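Local coordinates for MutT/NUDIX family protein (Bacillus thuringiensis str. Al Hakam, PDB 3ID9) that probably hydrolyses nucleoside diphosphate derivatives, as enzymes of the MutT/NUDIX family do, although its own substrate is not established, at residues V36-Q41 with N130-Y135; G28-D33 with T73-K78; L83-K88 with S94-T99. One frame throughout, in Å; residues are numbered along the deposited sequence.

Contact 1: V36-Q41 with N130-Y135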
ATOM      1  N   VAL B  36       0.428  21.906   1.243  1.00 26.21           N
ATOM      2  CA  VAL B  36       0.122  20.718   2.019  1.00 26.05           C
ATOM      3  C   VAL B  36      -0.420  21.086   3.390  1.00 24.67           C
ATOM      4  O   VAL B  36       0.051  22.019   4.024  1.00 24.45           O
ATOM      5  CB  VAL B  36       1.379  19.834   2.213  1.00 26.54           C
ATOM      6  CG1 VAL B  36       1.000  18.532   2.894  1.00 27.94           C
ATOM      7  CG2 VAL B  36       2.004  19.534   0.875  1.00 30.75           C
ATOM      8  N   LEU B  37      -1.403  20.329   3.855  1.00 23.73           N
ATOM      9  CA  LEU B  37      -2.000  20.563   5.160  1.00 23.82           C
ATOM     10  C   LEU B  37      -1.093  20.070   6.287  1.00 24.54           C
ATOM     11  O   LEU B  37      -0.806  18.882   6.374  1.00 26.03           O
ATOM     12  CB  LEU B  37      -3.345  19.833   5.232  1.00 23.70           C
ATOM     13  CG  LEU B  37      -4.296  19.772   6.441  1.00 27.52           C
ATOM     14  CD1 LEU B  37      -3.590  20.077   7.745  1.00 25.16           C
ATOM     15  CD2 LEU B  37      -5.434  20.737   6.209  1.00 26.22           C
ATOM     16  N   LEU B  38      -0.629  20.980   7.142  1.00 23.71           N
ATOM     17  CA  LEU B  38       0.171  20.575   8.285  1.00 23.33           C
ATOM     18  C   LEU B  38      -0.645  20.846   9.531  1.00 24.62           C
ATOM     19  O   LEU B  38      -1.472  21.746   9.571  1.00 24.56           O
ATOM     20  CB  LEU B  38       1.504  21.318   8.373  1.00 23.61           C
ATOM     21  CG  LEU B  38       2.488  21.079   7.224  1.00 26.05           C
ATOM     22  CD1 LEU B  38       3.848  21.687   7.599  1.00 21.37           C
ATOM     23  CD2 LEU B  38       2.608  19.571   6.935  1.00 21.18           C
ATOM     24  N   VAL B  39      -0.394  20.037  10.544  1.00 26.55           N
ATOM     25  CA  VAL B  39      -1.076  20.097  11.810  1.00 28.85           C
ATOM     26  C   VAL B  39      -0.026  20.341  12.888  1.00 32.55           C
ATOM     27  O   VAL B  39       1.152  20.022  12.703  1.00 29.70           O
ATOM     28  CB  VAL B  39      -1.822  18.750  12.029  1.00 28.90           C
ATOM     29  CG1 VAL B  39      -1.923  18.411  13.492  1.00 31.33           C
ATOM     30  CG2 VAL B  39      -3.206  18.836  11.415  1.00 25.32           C
ATOM     31  N   LYS B  40      -0.437  20.922  14.007  1.00 37.58           N
ATOM     32  CA  LYS B  40       0.513  21.178  15.078  1.00 45.33           C
ATOM     33  C   LYS B  40       0.372  20.067  16.110  1.00 51.05           C
ATOM     34  O   LYS B  40      -0.732  19.788  16.581  1.00 49.55           O
ATOM     35  CB  LYS B  40       0.239  22.535  15.722  1.00 45.75           C
ATOM     36  CG  LYS B  40       1.325  23.014  16.656  1.00 46.35           C
ATOM     37  CD  LYS B  40       2.463  23.683  15.900  1.00 49.00           C
ATOM     38  CE  LYS B  40       2.558  25.177  16.246  1.00 48.61           C
ATOM     39  NZ  LYS B  40       2.795  25.427  17.703  1.00 45.77           N
ATOM     40  N   GLN B  41       1.497  19.429  16.440  1.00 58.87           N
ATOM     41  CA  GLN B  41       1.532  18.333  17.411  1.00 66.18           C
ATOM     42  C   GLN B  41       1.292  18.807  18.839  1.00 69.30           C
ATOM     43  O   GLN B  41       1.890  19.788  19.289  1.00 69.56           O
ATOM     44  CB  GLN B  41       2.884  17.612  17.358  1.00 68.28           C
ATOM     45  CG  GLN B  41       3.182  16.899  16.048  1.00 72.97           C
ATOM     46  CD  GLN B  41       4.548  16.221  16.056  1.00 76.51           C
ATOM     47  OE1 GLN B  41       5.584  16.883  16.186  1.00 78.03           O
ATOM     48  NE2 GLN B  41       4.556  14.895  15.923  1.00 76.80           N
ATOM     49  N   ASN B 130       6.912  23.766  -1.972  1.00 35.09           N
ATOM     50  CA  ASN B 130       8.298  24.169  -2.176  1.00 37.71           C
ATOM     51  C   ASN B 130       8.892  24.858  -0.944  1.00 37.99           C
ATOM     52  O   ASN B 130       9.958  25.469  -1.030  1.00 38.76           O
ATOM     53  CB  ASN B 130       8.421  25.096  -3.391  1.00 41.25           C
ATOM     54  CG  ASN B 130       7.560  26.350  -3.269  1.00 46.18           C
ATOM     55  OD1 ASN B 130       7.679  27.119  -2.309  1.00 46.91           O
ATOM     56  ND2 ASN B 130       6.690  26.563  -4.252  1.00 48.35           N
ATOM     57  N   GLU B 131       8.206  24.763   0.194  1.00 36.30           N
ATOM     58  CA  GLU B 131       8.691  25.371   1.435  1.00 35.19           C
ATOM     59  C   GLU B 131       8.761  24.378   2.580  1.00 33.48           C
ATOM     60  O   GLU B 131       9.098  24.754   3.701  1.00 32.51           O
ATOM     61  CB  GLU B 131       7.798  26.533   1.868  1.00 37.27           C
ATOM     62  CG  GLU B 131       7.865  27.756   0.980  1.00 43.79           C
ATOM     63  CD  GLU B 131       7.072  28.909   1.559  1.00 46.93           C
ATOM     64  OE1 GLU B 131       7.426  29.364   2.666  1.00 48.87           O
ATOM     65  OE2 GLU B 131       6.095  29.355   0.918  1.00 47.76           O
ATOM     66  N   LEU B 132       8.437  23.116   2.302  1.00 31.90           N
ATOM     67  CA  LEU B 132       8.470  22.080   3.327  1.00 29.00           C
ATOM     68  C   LEU B 132       9.849  21.872   3.950  1.00 28.17           C
ATOM     69  O   LEU B 132       9.952  21.404   5.083  1.00 27.00           O
ATOM     70  CB  LEU B 132       7.977  20.745   2.773  1.00 28.87           C
ATOM     71  CG  LEU B 132       6.498  20.326   2.806  1.00 30.08           C
ATOM     72  CD1 LEU B 132       5.690  21.210   3.764  1.00 25.21           C
ATOM     73  CD2 LEU B 132       5.933  20.377   1.399  1.00 28.11           C
ATOM     74  N   SER B 133      10.909  22.210   3.224  1.00 26.74           N
ATOM     75  CA  SER B 133      12.250  22.030   3.769  1.00 29.50           C
ATOM     76  C   SER B 133      12.384  22.833   5.052  1.00 29.83           C
ATOM     77  O   SER B 133      13.108  22.452   5.968  1.00 29.43           O
ATOM     78  CB  SER B 133      13.314  22.467   2.757  1.00 30.64           C
ATOM     79  OG  SER B 133      13.033  23.762   2.264  1.00 36.37           O
ATOM     80  N   TYR B 134      11.669  23.946   5.118  1.00 29.75           N
ATOM     81  CA  TYR B 134      11.699  24.791   6.296  1.00 31.35           C
ATOM     82  C   TYR B 134      11.174  24.044   7.523  1.00 32.69           C
ATOM     83  O   TYR B 134      11.579  24.320   8.650  1.00 33.56           O
ATOM     84  CB  TYR B 134      10.843  26.031   6.060  1.00 32.83           C
ATOM     85  CG  TYR B 134      10.758  26.946   7.251  1.00 33.19           C
ATOM     86  CD1 TYR B 134      11.750  27.897   7.499  1.00 32.73           C
ATOM     87  CD2 TYR B 134       9.688  26.857   8.138  1.00 33.00           C
ATOM     88  CE1 TYR B 134      11.673  28.740   8.605  1.00 35.16           C
ATOM     89  CE2 TYR B 134       9.600  27.687   9.245  1.00 35.09           C
ATOM     90  CZ  TYR B 134      10.593  28.628   9.474  1.00 35.73           C
ATOM     91  OH  TYR B 134      10.499  29.447  10.572  1.00 38.28           O
ATOM     92  N   TYR B 135      10.264  23.102   7.304  1.00 32.40           N
ATOM     93  CA  TYR B 135       9.699  22.347   8.409  1.00 31.77           C
ATOM     94  C   TYR B 135      10.351  20.992   8.643  1.00 31.91           C
ATOM     95  O   TYR B 135       9.793  20.146   9.340  1.00 31.47           O
ATOM     96  CB  TYR B 135       8.190  22.184   8.223  1.00 30.81           C
ATOM     97  CG  TYR B 135       7.453  23.495   8.322  1.00 30.57           C
ATOM     98  CD1 TYR B 135       7.068  24.195   7.179  1.00 30.27           C
ATOM     99  CD2 TYR B 135       7.178  24.060   9.562  1.00 29.33           C
ATOM    100  CE1 TYR B 135       6.429  25.421   7.275  1.00 28.83           C
ATOM    101  CE2 TYR B 135       6.543  25.284   9.668  1.00 30.09           C
ATOM    102  CZ  TYR B 135       6.172  25.960   8.525  1.00 29.76           C
ATOM    103  OH  TYR B 135       5.561  27.186   8.646  1.00 30.99           O
TER
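Leu38 places its CG opposite its own carbonyl carbon and beside its backbone N (chi1 -64°), and Tyr135 makes the same choice (chi1 -67°), which brings the leucine's CD1 over the tyrosine ring. The two side chains belong to a NUDIX fold, where strand 35-40 of the mixed sheet is overlaid by a short 3-10 turn at residues 131-134, in the connection from strand 124-128 to helix 139-147. CD1 of Leu38 sits 4.0 Å above the plane of the Tyr135 ring and is displaced toward its rim, so the methyl meets the CG and CD1 side of the ring and not its middle. The other face of that ring is taken by Tyr134, whose CD2 lies over the ring centre; the phenol is thus held between a leucine methyl and its own neighbour in the chain.

Leu132 touches both Leu38 and Val36, one methyl for each. Its CD1 reaches CD1 of Leu38 at 4.3 Å, while its CD2 turns to Val36. The Val36 and Leu132 side chains meet nearly at a right angle. A backbone bond from Tyr135 N to Leu132 O, 2.8 Å long, closes the 3-10 turn that carries Leu132 and Tyr135.

The contact is wholly apolar and modest in extent, 150 Å² in all. Around it, Trp48 and Leu50 of strand 48-54 pack on Leu38 and Val36, and Ile142 of helix 139-147 packs on Leu132, so the turn also packs on helix 139-147, which Val36 touches through Ile145. At the Val36 end the closest approach is methyl to methyl, CG2 of Val36 to CD2 of Leu132, at 4.1 Å.

Contact 2: G28-D33 with T73-K78; sequences GILIED and TGLEVK
Leu30 meets Leu75 and Val77 through a single methyl, CD1, which makes both of the close approaches between strand 23-32 and the chain that leads into strand 77-88. The segment begins within the strand, at Gly28, whose backbone bonds to Pro51 of strand 48-54. At Ile29 the side chain turns to the other face of the sheet, toward helix 139-147. Leu30 then points at the 73-78 segment. Its CG stands opposite the backbone N (chi1 -163°) and the chain runs on extended (chi2 179°), carrying CD1 out from the strand to span backbones whose nearest CA atoms, those of Leu30 and Val77, are 8.7 Å apart. There CD1 lies 3.7 Å from CD1 of Leu75 and 4.1 Å from CG1 of Val77, and it meets both side chains at a slant. Ile31 turns back to the face of Ile29. Glu32 comes round again to the side of Leu30, but its carboxylate bonds to Arg104 of strand 95-104 in a salt bridge.

An ST turn at Thr73, the first residue to leave helical geometry after helix 61-72, starts the other segment. Thr73 OG1 accepts from Leu75 N at 3.1 Å with an N-H...O angle of 155° and is also bonded to Met69 O of that helix. Gly74, between them, has positive phi, which favours glycine; beyond it Leu75 points at Leu30.

Gly74 and Leu75 are the closing glycine and apolar residue of the Nudix box, and Leu75 anchors the end of its helix on the sheet through Leu30: Leu37 of strand 35-40 lies against both leucines, Arg104 of strand 95-104 also touches both, and helix 139-147 covers the opposite face at Ile29 and Ile31.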
ATOM      1  N   GLY B  28      -1.773  11.410   6.377  1.00 26.66           N
ATOM      2  CA  GLY B  28      -2.544  12.055   5.339  1.00 26.63           C
ATOM      3  C   GLY B  28      -1.819  13.195   4.653  1.00 28.42           C
ATOM      4  O   GLY B  28      -1.116  13.981   5.286  1.00 29.27           O
ATOM      5  N   ILE B  29      -1.989  13.273   3.340  1.00 28.02           N
ATOM      6  CA  ILE B  29      -1.388  14.329   2.557  1.00 28.15           C
ATOM      7  C   ILE B  29      -2.494  14.948   1.712  1.00 29.85           C
ATOM      8  O   ILE B  29      -2.879  14.418   0.662  1.00 28.21           O
ATOM      9  CB  ILE B  29      -0.238  13.792   1.685  1.00 26.94           C
ATOM     10  CG1 ILE B  29       0.936  13.432   2.602  1.00 29.08           C
ATOM     11  CG2 ILE B  29       0.177  14.827   0.658  1.00 24.59           C
ATOM     12  CD1 ILE B  29       2.212  13.083   1.899  1.00 31.27           C
ATOM     13  N   LEU B  30      -3.016  16.066   2.215  1.00 29.91           N
ATOM     14  CA  LEU B  30      -4.091  16.797   1.567  1.00 29.92           C
ATOM     15  C   LEU B  30      -3.484  18.034   0.929  1.00 29.64           C
ATOM     16  O   LEU B  30      -3.093  18.981   1.618  1.00 31.72           O
ATOM     17  CB  LEU B  30      -5.153  17.179   2.607  1.00 31.86           C
ATOM     18  CG  LEU B  30      -6.545  17.609   2.123  1.00 34.62           C
ATOM     19  CD1 LEU B  30      -7.422  17.899   3.336  1.00 31.82           C
ATOM     20  CD2 LEU B  30      -6.449  18.844   1.232  1.00 35.07           C
ATOM     21  N   ILE B  31      -3.409  18.009  -0.395  1.00 29.49           N
ATOM     22  CA  ILE B  31      -2.834  19.094  -1.170  1.00 29.92           C
ATOM     23  C   ILE B  31      -3.905  19.901  -1.888  1.00 32.32           C
ATOM     24  O   ILE B  31      -4.815  19.344  -2.502  1.00 31.87           O
ATOM     25  CB  ILE B  31      -1.860  18.550  -2.229  1.00 29.24           C
ATOM     26  CG1 ILE B  31      -0.741  17.767  -1.545  1.00 30.36           C
ATOM     27  CG2 ILE B  31      -1.300  19.685  -3.063  1.00 28.03           C
ATOM     28  CD1 ILE B  31       0.071  16.908  -2.505  1.00 28.77           C
ATOM     29  N   GLU B  32      -3.786  21.220  -1.794  1.00 32.70           N
ATOM     30  CA  GLU B  32      -4.698  22.148  -2.447  1.00 34.03           C
ATOM     31  C   GLU B  32      -3.873  23.377  -2.802  1.00 35.72           C
ATOM     32  O   GLU B  32      -3.150  23.918  -1.961  1.00 33.47           O
ATOM     33  CB  GLU B  32      -5.866  22.521  -1.524  1.00 34.02           C
ATOM     34  CG  GLU B  32      -6.952  21.451  -1.431  1.00 34.02           C
ATOM     35  CD  GLU B  32      -8.169  21.898  -0.634  1.00 35.83           C
ATOM     36  OE1 GLU B  32      -8.356  23.118  -0.472  1.00 37.88           O
ATOM     37  OE2 GLU B  32      -8.953  21.032  -0.184  1.00 35.90           O
ATOM     38  N   ASP B  33      -3.960  23.792  -4.062  1.00 37.66           N
ATOM     39  CA  ASP B  33      -3.214  24.942  -4.555  1.00 40.20           C
ATOM     40  C   ASP B  33      -1.731  24.804  -4.254  1.00 39.54           C
ATOM     41  O   ASP B  33      -1.096  25.743  -3.775  1.00 38.43           O
ATOM     42  CB  ASP B  33      -3.730  26.242  -3.936  1.00 44.73           C
ATOM     43  CG  ASP B  33      -5.238  26.362  -4.007  1.00 49.96           C
ATOM     44  OD1 ASP B  33      -5.806  26.130  -5.099  1.00 53.01           O
ATOM     45  OD2 ASP B  33      -5.852  26.698  -2.965  1.00 53.47           O
ATOM     46  N   THR B  73      -8.001  18.038  12.341  1.00 34.96           N
ATOM     47  CA  THR B  73      -8.310  19.149  11.436  1.00 32.32           C
ATOM     48  C   THR B  73      -9.815  19.393  11.289  1.00 32.92           C
ATOM     49  O   THR B  73     -10.235  20.360  10.655  1.00 31.09           O
ATOM     50  CB  THR B  73      -7.776  18.895  10.006  1.00 33.05           C
ATOM     51  OG1 THR B  73      -8.710  18.070   9.293  1.00 33.90           O
ATOM     52  CG2 THR B  73      -6.424  18.194  10.043  1.00 29.20           C
ATOM     53  N   GLY B  74     -10.625  18.507  11.859  1.00 32.97           N
ATOM     54  CA  GLY B  74     -12.061  18.658  11.749  1.00 32.64           C
ATOM     55  C   GLY B  74     -12.618  18.579  10.331  1.00 33.47           C
ATOM     56  O   GLY B  74     -13.806  18.821  10.125  1.00 33.13           O
ATOM     57  N   LEU B  75     -11.782  18.230   9.354  1.00 34.12           N
ATOM     58  CA  LEU B  75     -12.220  18.135   7.956  1.00 34.83           C
ATOM     59  C   LEU B  75     -12.765  16.760   7.576  1.00 36.21           C
ATOM     60  O   LEU B  75     -12.420  15.752   8.188  1.00 36.48           O
ATOM     61  CB  LEU B  75     -11.058  18.436   7.008  1.00 34.88           C
ATOM     62  CG  LEU B  75     -10.373  19.798   7.007  1.00 35.08           C
ATOM     63  CD1 LEU B  75      -9.245  19.779   5.981  1.00 32.75           C
ATOM     64  CD2 LEU B  75     -11.391  20.885   6.668  1.00 33.27           C
ATOM     65  N   GLU B  76     -13.619  16.730   6.557  1.00 36.65           N
ATOM     66  CA  GLU B  76     -14.164  15.473   6.052  1.00 37.67           C
ATOM     67  C   GLU B  76     -13.359  15.163   4.796  1.00 36.71           C
ATOM     68  O   GLU B  76     -13.250  15.995   3.896  1.00 35.42           O
ATOM     69  CB  GLU B  76     -15.648  15.612   5.702  1.00 39.54           C
ATOM     70  CG  GLU B  76     -16.565  15.587   6.910  1.00 43.44           C
ATOM     71  CD  GLU B  76     -16.394  14.320   7.737  1.00 46.68           C
ATOM     72  OE1 GLU B  76     -16.534  13.210   7.175  1.00 48.77           O
ATOM     73  OE2 GLU B  76     -16.121  14.432   8.951  1.00 48.04           O
ATOM     74  N   VAL B  77     -12.784  13.972   4.735  1.00 37.18           N
ATOM     75  CA  VAL B  77     -11.971  13.615   3.582  1.00 36.06           C
ATOM     76  C   VAL B  77     -12.260  12.240   3.017  1.00 36.43           C
ATOM     77  O   VAL B  77     -12.948  11.425   3.630  1.00 36.90           O
ATOM     78  CB  VAL B  77     -10.472  13.653   3.945  1.00 36.35           C
ATOM     79  CG1 VAL B  77     -10.105  15.021   4.510  1.00 34.72           C
ATOM     80  CG2 VAL B  77     -10.156  12.552   4.959  1.00 32.57           C
ATOM     81  N   LYS B  78     -11.728  11.996   1.827  1.00 36.93           N
ATOM     82  CA  LYS B  78     -11.853  10.698   1.191  1.00 37.26           C
ATOM     83  C   LYS B  78     -10.483  10.382   0.600  1.00 36.89           C
ATOM     84  O   LYS B  78      -9.719  11.287   0.247  1.00 36.93           O
ATOM     85  CB  LYS B  78     -12.927  10.703   0.101  1.00 37.76           C
ATOM     86  CG  LYS B  78     -12.520  11.327  -1.210  1.00 41.33           C
ATOM     87  CD  LYS B  78     -13.678  11.239  -2.204  1.00 45.99           C
ATOM     88  CE  LYS B  78     -13.357  11.957  -3.512  1.00 48.55           C
ATOM     89  NZ  LYS B  78     -14.504  11.917  -4.464  1.00 50.16           N
TER

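Contact 3: L83-K88 with S94-T99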
ATOM      1  N   LEU B  83      -0.177   6.418  -1.460  1.00 34.90           N
ATOM      2  CA  LEU B  83       1.015   7.045  -1.995  1.00 32.59           C
ATOM      3  C   LEU B  83       2.314   6.325  -1.675  1.00 30.88           C
ATOM      4  O   LEU B  83       3.183   6.163  -2.538  1.00 28.50           O
ATOM      5  CB  LEU B  83       1.127   8.485  -1.484  1.00 32.81           C
ATOM      6  CG  LEU B  83       2.442   9.169  -1.873  1.00 34.15           C
ATOM      7  CD1 LEU B  83       2.428   9.455  -3.370  1.00 33.74           C
ATOM      8  CD2 LEU B  83       2.626  10.457  -1.085  1.00 35.55           C
ATOM      9  N   TYR B  84       2.444   5.884  -0.434  1.00 28.58           N
ATOM     10  CA  TYR B  84       3.683   5.278  -0.018  1.00 29.55           C
ATOM     11  C   TYR B  84       3.470   4.314   1.134  1.00 29.86           C
ATOM     12  O   TYR B  84       2.714   4.596   2.067  1.00 29.18           O
ATOM     13  CB  TYR B  84       4.632   6.402   0.403  1.00 31.48           C
ATOM     14  CG  TYR B  84       6.046   5.999   0.695  1.00 35.70           C
ATOM     15  CD1 TYR B  84       6.967   5.812  -0.334  1.00 37.45           C
ATOM     16  CD2 TYR B  84       6.484   5.844   2.008  1.00 38.38           C
ATOM     17  CE1 TYR B  84       8.297   5.485  -0.063  1.00 40.22           C
ATOM     18  CE2 TYR B  84       7.806   5.518   2.293  1.00 41.71           C
ATOM     19  CZ  TYR B  84       8.707   5.344   1.256  1.00 42.83           C
ATOM     20  OH  TYR B  84      10.023   5.049   1.548  1.00 47.16           O
ATOM     21  N   VAL B  85       4.138   3.171   1.054  1.00 28.82           N
ATOM     22  CA  VAL B  85       4.052   2.159   2.087  1.00 29.26           C
ATOM     23  C   VAL B  85       5.473   1.892   2.550  1.00 30.83           C
ATOM     24  O   VAL B  85       6.369   1.617   1.749  1.00 30.23           O
ATOM     25  CB  VAL B  85       3.398   0.854   1.562  1.00 28.68           C
ATOM     26  CG1 VAL B  85       3.471  -0.225   2.627  1.00 27.26           C
ATOM     27  CG2 VAL B  85       1.940   1.114   1.194  1.00 25.63           C
ATOM     28  N   CYS B  86       5.676   2.014   3.852  1.00 31.78           N
ATOM     29  CA  CYS B  86       6.984   1.803   4.440  1.00 33.41           C
ATOM     30  C   CYS B  86       6.844   0.765   5.544  1.00 30.53           C
ATOM     31  O   CYS B  86       6.026   0.926   6.451  1.00 26.87           O
ATOM     32  CB  CYS B  86       7.509   3.129   5.014  1.00 37.54           C
ATOM     33  SG  CYS B  86       9.058   2.989   5.947  1.00 49.38           S
ATOM     34  N   ASP B  87       7.608  -0.318   5.460  1.00 28.11           N
ATOM     35  CA  ASP B  87       7.510  -1.310   6.508  1.00 28.65           C
ATOM     36  C   ASP B  87       8.850  -1.638   7.135  1.00 27.41           C
ATOM     37  O   ASP B  87       9.874  -1.714   6.459  1.00 26.78           O
ATOM     38  CB  ASP B  87       6.760  -2.572   6.023  1.00 31.25           C
ATOM     39  CG  ASP B  87       7.592  -3.475   5.131  1.00 33.08           C
ATOM     40  OD1 ASP B  87       8.156  -3.007   4.119  1.00 35.05           O
ATOM     41  OD2 ASP B  87       7.658  -4.681   5.446  1.00 35.80           O
ATOM     42  N   LYS B  88       8.817  -1.761   8.460  1.00 27.36           N
ATOM     43  CA  LYS B  88       9.984  -2.067   9.279  1.00 28.44           C
ATOM     44  C   LYS B  88       9.667  -3.295  10.105  1.00 26.57           C
ATOM     45  O   LYS B  88       9.241  -3.181  11.255  1.00 25.33           O
ATOM     46  CB  LYS B  88      10.302  -0.915  10.237  1.00 32.13           C
ATOM     47  CG  LYS B  88      10.932   0.317   9.608  1.00 37.06           C
ATOM     48  CD  LYS B  88      11.271   1.310  10.703  1.00 40.77           C
ATOM     49  CE  LYS B  88      11.951   2.554  10.174  1.00 44.90           C
ATOM     50  NZ  LYS B  88      12.259   3.478  11.314  1.00 46.72           N
ATOM     51  N   SER B  94       6.570  -4.808  14.990  1.00 31.72           N
ATOM     52  CA  SER B  94       6.725  -4.651  13.544  1.00 32.48           C
ATOM     53  C   SER B  94       5.907  -3.447  13.115  1.00 30.97           C
ATOM     54  O   SER B  94       4.791  -3.251  13.592  1.00 30.86           O
ATOM     55  CB  SER B  94       6.231  -5.895  12.802  1.00 32.70           C
ATOM     56  OG  SER B  94       7.187  -6.935  12.875  1.00 35.74           O
ATOM     57  N   LEU B  95       6.451  -2.657  12.200  1.00 29.16           N
ATOM     58  CA  LEU B  95       5.764  -1.453  11.772  1.00 28.91           C
ATOM     59  C   LEU B  95       5.442  -1.323  10.294  1.00 28.87           C
ATOM     60  O   LEU B  95       6.283  -1.552   9.426  1.00 27.18           O
ATOM     61  CB  LEU B  95       6.579  -0.235  12.209  1.00 30.42           C
ATOM     62  CG  LEU B  95       6.237   1.120  11.585  1.00 33.29           C
ATOM     63  CD1 LEU B  95       4.820   1.544  11.950  1.00 33.31           C
ATOM     64  CD2 LEU B  95       7.246   2.139  12.081  1.00 35.46           C
ATOM     65  N   LEU B  96       4.203  -0.941  10.022  1.00 28.79           N
ATOM     66  CA  LEU B  96       3.763  -0.718   8.662  1.00 30.94           C
ATOM     67  C   LEU B  96       3.235   0.723   8.647  1.00 32.28           C
ATOM     68  O   LEU B  96       2.349   1.080   9.426  1.00 32.74           O
ATOM     69  CB  LEU B  96       2.666  -1.715   8.297  1.00 30.91           C
ATOM     70  CG  LEU B  96       2.229  -1.704   6.833  1.00 33.70           C
ATOM     71  CD1 LEU B  96       3.422  -1.999   5.937  1.00 34.10           C
ATOM     72  CD2 LEU B  96       1.138  -2.732   6.623  1.00 35.24           C
ATOM     73  N   HIS B  97       3.804   1.557   7.786  1.00 32.87           N
ATOM     74  CA  HIS B  97       3.397   2.956   7.696  1.00 33.50           C
ATOM     75  C   HIS B  97       2.824   3.296   6.316  1.00 31.72           C
ATOM     76  O   HIS B  97       3.545   3.285   5.320  1.00 31.05           O
ATOM     77  CB  HIS B  97       4.599   3.863   7.993  1.00 35.76           C
ATOM     78  CG  HIS B  97       4.253   5.318   8.090  1.00 43.90           C
ATOM     79  ND1 HIS B  97       5.209   6.314   8.102  1.00 46.50           N
ATOM     80  CD2 HIS B  97       3.055   5.946   8.191  1.00 44.53           C
ATOM     81  CE1 HIS B  97       4.616   7.490   8.204  1.00 47.04           C
ATOM     82  NE2 HIS B  97       3.307   7.293   8.261  1.00 46.34           N
ATOM     83  N   ILE B  98       1.531   3.601   6.264  1.00 30.31           N
ATOM     84  CA  ILE B  98       0.879   3.949   5.002  1.00 30.65           C
ATOM     85  C   ILE B  98       0.576   5.452   4.874  1.00 29.69           C
ATOM     86  O   ILE B  98       0.037   6.065   5.795  1.00 28.57           O
ATOM     87  CB  ILE B  98      -0.468   3.184   4.815  1.00 32.16           C
ATOM     88  CG1 ILE B  98      -0.232   1.675   4.697  1.00 31.85           C
ATOM     89  CG2 ILE B  98      -1.164   3.666   3.556  1.00 32.44           C
ATOM     90  CD1 ILE B  98      -0.114   0.963   6.012  1.00 35.36           C
ATOM     91  N   THR B  99       0.917   6.027   3.722  1.00 27.67           N
ATOM     92  CA  THR B  99       0.666   7.438   3.447  1.00 26.63           C
ATOM     93  C   THR B  99      -0.392   7.574   2.356  1.00 28.05           C
ATOM     94  O   THR B  99      -0.231   7.042   1.254  1.00 27.58           O
ATOM     95  CB  THR B  99       1.947   8.171   2.979  1.00 26.64           C
ATOM     96  OG1 THR B  99       2.828   8.356   4.091  1.00 24.86           O
ATOM     97  CG2 THR B  99       1.603   9.536   2.397  1.00 27.40           C
TER
HETATM   98  O   HOH W   1       4.292   5.839   4.330  1.00 39.34           O
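Ser94 CA comes near Lys88 O at the loop end of the hairpin formed by strands 77-88 and 95-104, and from there the two run antiparallel, at 169° between their directions. Leu95 forms a hydrogen-bonded pair with Lys88. The two bonds differ: Lys88 N reaches Leu95 O at 2.7 Å in the carbonyl plane, whereas Leu95 N approaches Lys88 O from well above that plane.

Leu96 faces the other way, into a non-hydrogen-bonded pair with Asp87. With chi1 -173° and chi2 59° its CD1 turns toward the neighbouring strand, against CB of Asp87 and CG1 of Val85. The Asp87 carboxylate is gripped by Tyr155 OH through OD1 and by the backbone N of Leu61 of the second subunit through OD2, so this face of the hairpin takes part in the dimer.

His97 pairs with Cys86 through two backbone bonds; the one from His97 N to Cys86 O is 2.7 Å long. The imidazole extends away from the strand 83-88, and its NE2 bonds to Thr27 OG1 of strand 23-32. Ile98 returns to the face of Leu96 and lies alongside Val85, with CG1 4.2 Å from Val85 CG2.

Thr99 brings its CG2 to 3.7 Å from CD2 of Leu83, the two side chains running side by side. Its OG1 hydrogen-bonds a water that donates to Tyr84 O and His97 O, bridging three polar atoms of the pair of strands on the face of His97. Thr99 O receives Leu83 N at 2.8 Å and, weakly, Tyr84 N.

Two successive residues set against one on the partner strand make a classic beta bulge, and it interrupts the regular pairing of the long antiparallel hairpin 77-88/95-104 in the NUDIX sheet.

How the contacts relate
Contacts 1 and 2 are buried, small and purely apolar between their segments; contact 3 is larger, partly buried and held chiefly by backbone hydrogen bonds, with one face turned to a second subunit. Contacts 1 and 2 adjoin through neighbouring strands 23-32 and 35-40: Leu37 N is probably bonded to Leu30 O, and Val39 CG2 packs on Thr73 CG2. Contacts 2 and 3 share strand 77-88 at different places and meet where Ile29 CD1 touches Thr99 CG2 at 3.6 Å. Contacts 1 and 3 do not touch, their nearest atoms being about 9 Å apart. The first packs a 3-10 turn, the second a helix exit and the start of a strand, on the sheet, whereas the third builds it.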